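TatD-related deoxyribonuclease (PDB 1J6O) probably acts as a metal-dependent deoxyribonuclease that hydrolyses phosphate ester bonds in DNA. Local coordinates at residues I41-S54 and R66-A78. Numbering follows the deposited sequence.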
loop_
_atom_site.group_PDB
_atom_site.type_symbol
_atom_site.label_atom_id
_atom_site.label_comp_id
_atom_site.label_asym_id
_atom_site.label_seq_id
_atom_site.Cartn_x
_atom_site.Cartn_y
_atom_site.Cartn_z
ATOM N N ILE A 41 -4.693 -13.844 -8.180
ATOM C CA ILE A 41 -4.704 -12.509 -7.602
ATOM C C ILE A 41 -6.189 -12.156 -7.510
ATOM O O ILE A 41 -6.840 -11.941 -8.542
ATOM C CB ILE A 41 -4.001 -11.464 -8.523
ATOM C CG1 ILE A 41 -2.509 -11.793 -8.694
ATOM C CG2 ILE A 41 -4.185 -10.067 -7.916
ATOM C CD1 ILE A 41 -1.706 -11.803 -7.395
ATOM N N GLU A 42 -6.732 -12.092 -6.295
ATOM C CA GLU A 42 -8.151 -11.769 -6.114
ATOM C C GLU A 42 -8.512 -10.332 -6.508
ATOM O O GLU A 42 -9.569 -10.082 -7.110
ATOM C CB GLU A 42 -8.532 -12.059 -4.685
ATOM C CG GLU A 42 -9.975 -11.899 -4.380
ATOM C CD GLU A 42 -10.273 -12.404 -3.002
ATOM O OE1 GLU A 42 -10.021 -13.606 -2.750
ATOM O OE2 GLU A 42 -10.753 -11.602 -2.173
ATOM N N PHE A 43 -7.677 -9.377 -6.099
ATOM C CA PHE A 43 -7.898 -7.968 -6.444
ATOM C C PHE A 43 -6.653 -7.220 -6.106
ATOM O O PHE A 43 -5.738 -7.763 -5.462
ATOM C CB PHE A 43 -9.123 -7.307 -5.735
ATOM C CG PHE A 43 -8.952 -7.029 -4.248
ATOM C CD1 PHE A 43 -9.307 -7.987 -3.302
ATOM C CD2 PHE A 43 -8.509 -5.776 -3.794
ATOM C CE1 PHE A 43 -9.229 -7.706 -1.938
ATOM C CE2 PHE A 43 -8.430 -5.486 -2.437
ATOM C CZ PHE A 43 -8.783 -6.434 -1.506
ATOM N N VAL A 44 -6.561 -5.998 -6.604
ATOM C CA VAL A 44 -5.381 -5.208 -6.290
ATOM C C VAL A 44 -5.850 -3.807 -5.949
ATOM O O VAL A 44 -6.941 -3.382 -6.379
ATOM C CB VAL A 44 -4.353 -5.107 -7.475
ATOM C CG1 VAL A 44 -4.117 -6.470 -8.113
ATOM C CG2 VAL A 44 -4.786 -4.046 -8.460
ATOM N N VAL A 45 -5.054 -3.104 -5.152
ATOM C CA VAL A 45 -5.418 -1.744 -4.792
ATOM C C VAL A 45 -4.386 -0.929 -5.584
ATOM O O VAL A 45 -3.192 -0.998 -5.287
ATOM C CB VAL A 45 -5.239 -1.457 -3.314
ATOM C CG1 VAL A 45 -5.522 0.055 -3.066
ATOM C CG2 VAL A 45 -6.187 -2.345 -2.479
ATOM N N ASN A 46 -4.858 -0.212 -6.605
ATOM C CA ASN A 46 -3.988 0.599 -7.466
ATOM C C ASN A 46 -3.908 2.003 -6.880
ATOM O O ASN A 46 -4.894 2.701 -6.764
ATOM C CB ASN A 46 -4.545 0.594 -8.876
ATOM C CG ASN A 46 -3.487 0.815 -9.884
ATOM O OD1 ASN A 46 -2.637 -0.058 -10.116
ATOM N ND2 ASN A 46 -3.499 1.989 -10.486
ATOM N N VAL A 47 -2.683 2.408 -6.588
ATOM C CA VAL A 47 -2.380 3.679 -5.967
ATOM C C VAL A 47 -1.856 4.859 -6.770
ATOM O O VAL A 47 -0.875 4.724 -7.490
ATOM C CB VAL A 47 -1.341 3.385 -4.840
ATOM C CG1 VAL A 47 -1.223 4.561 -3.919
ATOM C CG2 VAL A 47 -1.769 2.129 -4.035
ATOM N N GLY A 48 -2.456 6.022 -6.546
ATOM C CA GLY A 48 -2.028 7.239 -7.249
ATOM C C GLY A 48 -0.956 7.971 -6.462
ATOM O O GLY A 48 -0.847 7.758 -5.246
ATOM N N VAL A 49 -0.133 8.800 -7.125
ATOM C CA VAL A 49 0.915 9.525 -6.383
ATOM C C VAL A 49 0.810 11.065 -6.420
ATOM O O VAL A 49 1.618 11.769 -5.800
ATOM C CB VAL A 49 2.352 9.076 -6.799
ATOM C CG1 VAL A 49 2.526 7.572 -6.451
ATOM C CG2 VAL A 49 2.600 9.310 -8.291
ATOM N N ASN A 50 -0.186 11.575 -7.144
ATOM C CA ASN A 50 -0.416 13.011 -7.238
ATOM C C ASN A 50 -1.769 13.176 -7.900
ATOM O O ASN A 50 -2.425 12.186 -8.209
ATOM C CB ASN A 50 0.707 13.756 -7.985
ATOM C CG ASN A 50 0.917 13.272 -9.410
ATOM O OD1 ASN A 50 -0.017 13.175 -10.198
ATOM N ND2 ASN A 50 2.166 13.002 -9.746
ATOM N N LEU A 51 -2.228 14.397 -8.091
ATOM C CA LEU A 51 -3.531 14.572 -8.710
ATOM C C LEU A 51 -3.693 13.980 -10.105
ATOM O O LEU A 51 -4.671 13.270 -10.365
ATOM C CB LEU A 51 -3.912 16.069 -8.736
ATOM C CG LEU A 51 -4.782 16.639 -7.606
ATOM C CD1 LEU A 51 -4.580 15.899 -6.326
ATOM C CD2 LEU A 51 -4.508 18.154 -7.451
ATOM N N GLU A 52 -2.763 14.270 -11.007
ATOM C CA GLU A 52 -2.872 13.740 -12.370
ATOM C C GLU A 52 -2.754 12.222 -12.392
ATOM O O GLU A 52 -3.469 11.529 -13.124
ATOM C CB GLU A 52 -1.775 14.314 -13.270
ATOM C CG GLU A 52 -1.844 15.810 -13.508
ATOM C CD GLU A 52 -1.707 16.615 -12.226
ATOM O OE1 GLU A 52 -0.775 16.334 -11.423
ATOM O OE2 GLU A 52 -2.536 17.534 -12.030
ATOM N N ASP A 53 -1.806 11.722 -11.617
ATOM C CA ASP A 53 -1.586 10.291 -11.552
ATOM C C ASP A 53 -2.762 9.553 -10.886
ATOM O O ASP A 53 -3.134 8.415 -11.285
ATOM C CB ASP A 53 -0.253 10.039 -10.833
ATOM C CG ASP A 53 0.114 8.584 -10.830
ATOM O OD1 ASP A 53 0.623 8.086 -11.870
ATOM O OD2 ASP A 53 -0.133 7.941 -9.788
ATOM N N SER A 54 -3.363 10.187 -9.886
ATOM C CA SER A 54 -4.487 9.556 -9.222
ATOM C C SER A 54 -5.644 9.432 -10.201
ATOM O O SER A 54 -6.397 8.442 -10.157
ATOM C CB SER A 54 -4.916 10.351 -7.987
ATOM O OG SER A 54 -3.975 10.184 -6.940
ATOM N N ARG A 66 -11.439 -6.306 -10.751
ATOM C CA ARG A 66 -10.427 -6.671 -9.752
ATOM C C ARG A 66 -9.480 -5.572 -9.312
ATOM O O ARG A 66 -8.558 -5.815 -8.506
ATOM C CB ARG A 66 -9.611 -7.857 -10.250
ATOM C CG ARG A 66 -10.479 -9.102 -10.401
ATOM C CD ARG A 66 -9.657 -10.308 -10.780
ATOM N NE ARG A 66 -10.548 -11.465 -10.904
ATOM C CZ ARG A 66 -10.380 -12.619 -10.270
ATOM N NH1 ARG A 66 -9.342 -12.806 -9.456
ATOM N NH2 ARG A 66 -11.284 -13.581 -10.418
ATOM N N ILE A 67 -9.717 -4.362 -9.811
ATOM C CA ILE A 67 -8.865 -3.244 -9.438
ATOM C C ILE A 67 -9.668 -2.167 -8.703
ATOM O O ILE A 67 -10.743 -1.762 -9.169
ATOM C CB ILE A 67 -8.232 -2.596 -10.682
ATOM C CG1 ILE A 67 -7.371 -3.635 -11.437
ATOM C CG2 ILE A 67 -7.336 -1.440 -10.259
ATOM C CD1 ILE A 67 -6.859 -3.090 -12.772
ATOM N N PHE A 68 -9.167 -1.764 -7.535
ATOM C CA PHE A 68 -9.800 -0.725 -6.729
ATOM C C PHE A 68 -8.741 0.363 -6.732
ATOM O O PHE A 68 -7.571 0.099 -7.058
ATOM C CB PHE A 68 -10.147 -1.215 -5.327
ATOM C CG PHE A 68 -11.201 -2.270 -5.356
ATOM C CD1 PHE A 68 -10.855 -3.611 -5.535
ATOM C CD2 PHE A 68 -12.544 -1.908 -5.333
ATOM C CE1 PHE A 68 -11.847 -4.597 -5.697
ATOM C CE2 PHE A 68 -13.549 -2.877 -5.493
ATOM C CZ PHE A 68 -13.192 -4.221 -5.674
ATOM N N CYS A 69 -9.125 1.559 -6.307
ATOM C CA CYS A 69 -8.216 2.692 -6.311
ATOM C C CYS A 69 -7.948 3.459 -5.006
ATOM O O CYS A 69 -8.794 3.486 -4.119
ATOM C CB CYS A 69 -8.830 3.676 -7.336
ATOM S SG CYS A 69 -7.980 5.212 -7.725
ATOM N N SER A 70 -6.747 4.039 -4.896
ATOM C CA SER A 70 -6.378 4.838 -3.728
ATOM C C SER A 70 -5.927 6.131 -4.392
ATOM O O SER A 70 -5.142 6.089 -5.359
ATOM C CB SER A 70 -5.201 4.261 -2.938
ATOM O OG SER A 70 -4.976 5.050 -1.778
ATOM N N VAL A 71 -6.398 7.274 -3.895
ATOM C CA VAL A 71 -6.002 8.555 -4.484
ATOM C C VAL A 71 -5.281 9.376 -3.432
ATOM O O VAL A 71 -5.645 9.353 -2.240
ATOM C CB VAL A 71 -7.219 9.358 -5.026
ATOM C CG1 VAL A 71 -7.928 8.542 -6.112
ATOM C CG2 VAL A 71 -8.216 9.709 -3.889
ATOM N N GLY A 72 -4.254 10.092 -3.874
ATOM C CA GLY A 72 -3.487 10.908 -2.946
ATOM C C GLY A 72 -2.283 11.564 -3.593
ATOM O O GLY A 72 -2.065 11.481 -4.814
ATOM N N VAL A 73 -1.514 12.231 -2.745
ATOM C CA VAL A 73 -0.324 12.928 -3.164
ATOM C C VAL A 73 0.824 12.462 -2.298
ATOM O O VAL A 73 0.827 12.644 -1.067
ATOM C CB VAL A 73 -0.507 14.465 -3.014
ATOM C CG1 VAL A 73 0.751 15.182 -3.472
ATOM C CG2 VAL A 73 -1.688 14.928 -3.854
ATOM N N HIS A 74 1.808 11.902 -2.975
ATOM C CA HIS A 74 3.030 11.360 -2.378
ATOM C C HIS A 74 3.854 12.501 -1.762
ATOM O O HIS A 74 3.813 13.629 -2.231
ATOM C CB HIS A 74 3.788 10.646 -3.517
ATOM C CG HIS A 74 4.999 9.862 -3.095
ATOM N ND1 HIS A 74 6.178 10.458 -2.695
ATOM C CD2 HIS A 74 5.234 8.523 -3.093
ATOM C CE1 HIS A 74 7.085 9.523 -2.462
ATOM N NE2 HIS A 74 6.538 8.340 -2.698
ATOM N N PRO A 75 4.617 12.214 -0.703
ATOM C CA PRO A 75 5.392 13.321 -0.124
ATOM C C PRO A 75 6.354 14.002 -1.111
ATOM O O PRO A 75 6.616 15.207 -0.998
ATOM C CB PRO A 75 6.105 12.671 1.084
ATOM C CG PRO A 75 6.108 11.195 0.772
ATOM C CD PRO A 75 4.750 10.982 0.095
ATOM N N HIS A 76 6.869 13.255 -2.088
ATOM C CA HIS A 76 7.782 13.872 -3.037
ATOM C C HIS A 76 7.066 15.002 -3.764
ATOM O O HIS A 76 7.654 16.045 -4.030
ATOM C CB HIS A 76 8.306 12.848 -4.065
ATOM C CG HIS A 76 9.236 11.821 -3.492
ATOM N ND1 HIS A 76 9.777 11.697 -2.257
ATOM C CD2 HIS A 76 9.709 10.751 -4.227
ATOM C CE1 HIS A 76 10.555 10.564 -2.266
ATOM N NE2 HIS A 76 10.494 10.011 -3.466
ATOM N N ASP A 77 5.782 14.802 -4.041
ATOM C CA ASP A 77 4.987 15.792 -4.740
ATOM C C ASP A 77 4.318 16.833 -3.826
ATOM O O ASP A 77 3.506 17.627 -4.303
ATOM C CB ASP A 77 3.876 15.078 -5.565
ATOM C CG ASP A 77 4.383 13.869 -6.426
ATOM O OD1 ASP A 77 4.835 12.824 -5.874
ATOM O OD2 ASP A 77 4.281 13.935 -7.677
ATOM N N ALA A 78 4.653 16.861 -2.534
ATOM C CA ALA A 78 4.025 17.820 -1.604
ATOM C C ALA A 78 4.158 19.319 -1.896
ATOM O O ALA A 78 3.232 20.089 -1.635
ATOM C CB ALA A 78 4.493 17.534 -0.147
#
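Phe-43 has CG between its backbone N and carbonyl carbon (chi1 72°), while Phe-68 turns its CG beside the backbone N (chi1 -66°), and these torsions bring the two rings together. The two rings meet in an offset edge-to-face stack, planes at 88°, with the edge of Phe-68 toward the face of Phe-43. CD1 of Phe-68 lies 3.6 Å from CD2 of Phe-43. Leu-264 of helix 248-264 touches both side chains. Arg-66 runs extended from CG to NE past Glu-42 O. Its NH1 donates to Ile-41 O at 2.8 Å in the guanidinium plane, and its NH2 forms a salt bridge with Glu-37. A leucine in its place would probably leave Ile-41 O without this donor and Glu-37 without its cationic mate. Strands 41-47 and 67-71 are parallel neighbours in the TIM-type barrel, joined through helix 51-61 as a beta-alpha-beta unit. Their ladder runs from the bond of Val-44 N to Arg-66 O at one end to that of Gly-48 N to Ser-70 O at the other. Val-44 and Ile-67 lie side by side on the face they share with Asn-46. Beyond the strands, Ser-54 OG accepts from Gly-72 N (3.1 Å) and donates to Asn-50 O. Asn-50 is the N-cap: its OD1 accepts from Asp-53 N at 2.7 Å. Its ND2 reaches Asp-77 OD2 at 3.1 Å, from above the carboxylate plane. His-74 N donates almost straight to Val-49 O (2.8 Å), and the His-74 side chain touches Glu-103, a predicted metal ligand.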